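PDB 1I9Z: inositol-1,4,5-trisphosphate 5-phosphatase 1 from Schizosaccharomyces pombe, which removes the 5-phosphate from phosphatidylinositol 4,5-bisphosphate and from soluble inositol polyphosphates, working with magnesium through this catalytic domain. Local coordinates for residues D154-G159 with A315-V320. Numbering follows the deposited sequence.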
loop_
_atom_site.group_PDB
_atom_site.type_symbol
_atom_site.label_atom_id
_atom_site.label_comp_id
_atom_site.label_asym_id
_atom_site.label_seq_id
_atom_site.Cartn_x
_atom_site.Cartn_y
_atom_site.Cartn_z
ATOM N N ASP A 154 -4.857 8.320 10.898
ATOM C CA ASP A 154 -3.989 8.073 12.045
ATOM C C ASP A 154 -4.653 6.923 12.763
ATOM O O ASP A 154 -5.895 6.850 12.809
ATOM C CB ASP A 154 -3.931 9.307 12.951
ATOM C CG ASP A 154 -3.251 10.417 12.301
ATOM O OD1 ASP A 154 -2.105 10.199 11.881
ATOM O OD2 ASP A 154 -3.818 11.513 12.160
ATOM N N TYR A 155 -3.832 5.996 13.261
ATOM C CA TYR A 155 -4.301 4.875 14.077
ATOM C C TYR A 155 -3.619 5.224 15.425
ATOM O O TYR A 155 -2.391 5.096 15.613
ATOM C CB TYR A 155 -3.886 3.526 13.513
ATOM C CG TYR A 155 -4.562 2.382 14.237
ATOM C CD1 TYR A 155 -5.474 1.559 13.571
ATOM C CD2 TYR A 155 -4.290 2.113 15.587
ATOM C CE1 TYR A 155 -6.088 0.513 14.200
ATOM C CE2 TYR A 155 -4.919 1.041 16.252
ATOM C CZ TYR A 155 -5.815 0.256 15.548
ATOM O OH TYR A 155 -6.473 -0.774 16.147
ATOM N N GLU A 156 -4.460 5.681 16.355
ATOM C CA GLU A 156 -3.960 6.243 17.609
ATOM C C GLU A 156 -3.001 7.358 17.163
ATOM O O GLU A 156 -3.395 8.195 16.350
ATOM C CB GLU A 156 -3.283 5.179 18.478
ATOM C CG GLU A 156 -4.239 4.124 19.026
ATOM C CD GLU A 156 -5.398 4.635 19.933
ATOM O OE1 GLU A 156 -5.442 5.795 20.370
ATOM O OE2 GLU A 156 -6.298 3.826 20.192
ATOM N N ASP A 157 -1.747 7.388 17.636
ATOM C CA ASP A 157 -0.872 8.470 17.220
ATOM C C ASP A 157 0.124 8.082 16.120
ATOM O O ASP A 157 1.180 8.706 15.977
ATOM C CB ASP A 157 -0.103 9.029 18.418
ATOM C CG ASP A 157 -1.034 9.648 19.469
ATOM O OD1 ASP A 157 -1.505 8.948 20.363
ATOM O OD2 ASP A 157 -1.309 10.846 19.363
ATOM N N THR A 158 -0.206 7.061 15.347
ATOM C CA THR A 158 0.689 6.629 14.281
ATOM C C THR A 158 0.011 6.961 12.949
ATOM O O THR A 158 -1.156 6.604 12.797
ATOM C CB THR A 158 0.911 5.103 14.396
ATOM O OG1 THR A 158 1.630 4.825 15.630
ATOM C CG2 THR A 158 1.738 4.605 13.190
ATOM N N GLY A 159 0.724 7.584 12.001
ATOM C CA GLY A 159 0.119 7.966 10.712
ATOM C C GLY A 159 0.363 6.974 9.575
ATOM O O GLY A 159 1.510 6.555 9.389
ATOM N N ALA A 315 2.042 -3.653 11.879
ATOM C CA ALA A 315 2.380 -2.250 12.005
ATOM C C ALA A 315 2.298 -1.893 13.479
ATOM O O ALA A 315 1.243 -2.067 14.103
ATOM C CB ALA A 315 1.383 -1.390 11.202
ATOM N N ASN A 316 3.433 -1.463 14.030
ATOM C CA ASN A 316 3.494 -1.074 15.414
ATOM C C ASN A 316 2.883 0.300 15.532
ATOM O O ASN A 316 3.300 1.238 14.852
ATOM C CB ASN A 316 4.941 -1.043 15.915
ATOM C CG ASN A 316 4.997 -0.765 17.422
ATOM O OD1 ASN A 316 5.269 0.356 17.857
ATOM N ND2 ASN A 316 4.674 -1.783 18.219
ATOM N N ILE A 317 1.906 0.391 16.419
ATOM C CA ILE A 317 1.111 1.584 16.699
ATOM C C ILE A 317 1.439 2.123 18.088
ATOM O O ILE A 317 1.707 1.349 18.989
ATOM C CB ILE A 317 -0.445 1.188 16.623
ATOM C CG1 ILE A 317 -0.977 1.620 15.267
ATOM C CG2 ILE A 317 -1.327 1.792 17.784
ATOM C CD1 ILE A 317 -0.071 1.330 14.181
ATOM N N VAL A 318 1.412 3.436 18.241
ATOM C CA VAL A 318 1.667 4.024 19.560
ATOM C C VAL A 318 0.526 4.922 19.981
ATOM O O VAL A 318 0.045 5.723 19.195
ATOM C CB VAL A 318 2.948 4.872 19.569
ATOM C CG1 VAL A 318 3.267 5.357 21.004
ATOM C CG2 VAL A 318 4.096 4.039 18.997
ATOM N N LYS A 319 0.099 4.791 21.229
ATOM C CA LYS A 319 -0.934 5.657 21.743
ATOM C C LYS A 319 -0.257 6.439 22.888
ATOM O O LYS A 319 0.175 5.849 23.891
ATOM C CB LYS A 319 -2.108 4.837 22.260
ATOM C CG LYS A 319 -3.175 5.716 22.898
ATOM C CD LYS A 319 -4.287 4.834 23.467
ATOM C CE LYS A 319 -5.395 5.624 24.179
ATOM N NZ LYS A 319 -6.509 4.684 24.531
ATOM N N VAL A 320 -0.166 7.749 22.714
ATOM C CA VAL A 320 0.484 8.642 23.665
ATOM C C VAL A 320 -0.517 9.392 24.543
ATOM O O VAL A 320 -1.443 9.985 24.029
ATOM C CB VAL A 320 1.312 9.710 22.924
ATOM C CG1 VAL A 320 2.050 10.607 23.934
ATOM C CG2 VAL A 320 2.325 9.035 21.970
HETATM O O HOH W 1 -7.961 3.949 22.203
#
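Asp157 N, in the type II' beta turn that runs from Tyr155 to Thr158, donates to Val318 O at 2.9 Å, hitching the turn to the end of strand 309-320. Two side chains take up the backbone N-H groups on either side of that bond along the strand. Thr158 OG1, set beside its own backbone N (chi1 -66°), accepts from Val318 N at 3.0 Å, while Asp157 OD1 receives Val320 N in a nearly straight bond from above the carboxylate plane; Asp157 OD2 makes a salt bridge with Arg322. In this DNase I-like sandwich the hairpin of strands 147-155 and 158-166 belongs to one sheet and strand 309-320 to the other, so the contact ties the two sheets together at a hairpin tip. Where the sheets meet, Ile317 lays CG1 3.4 Å from CD2 of the Tyr155 ring and turns CD1 to Thr158 CB and CG2. Further out, Glu156 bends at chi2 across the extended Lys319 chain, its OE1 3.4 Å from Lys319 CG. Glu156 OE2 hydrogen-bonds to Ser126 OG and reaches Lys319 NZ only through a water, the two charged atoms being too far apart for a salt bridge. Cut back to an alanine, Glu156 would probably leave Ser126 OG and the bridging water each short of a partner and take away the carboxylate that lies against Lys319 CG and CD.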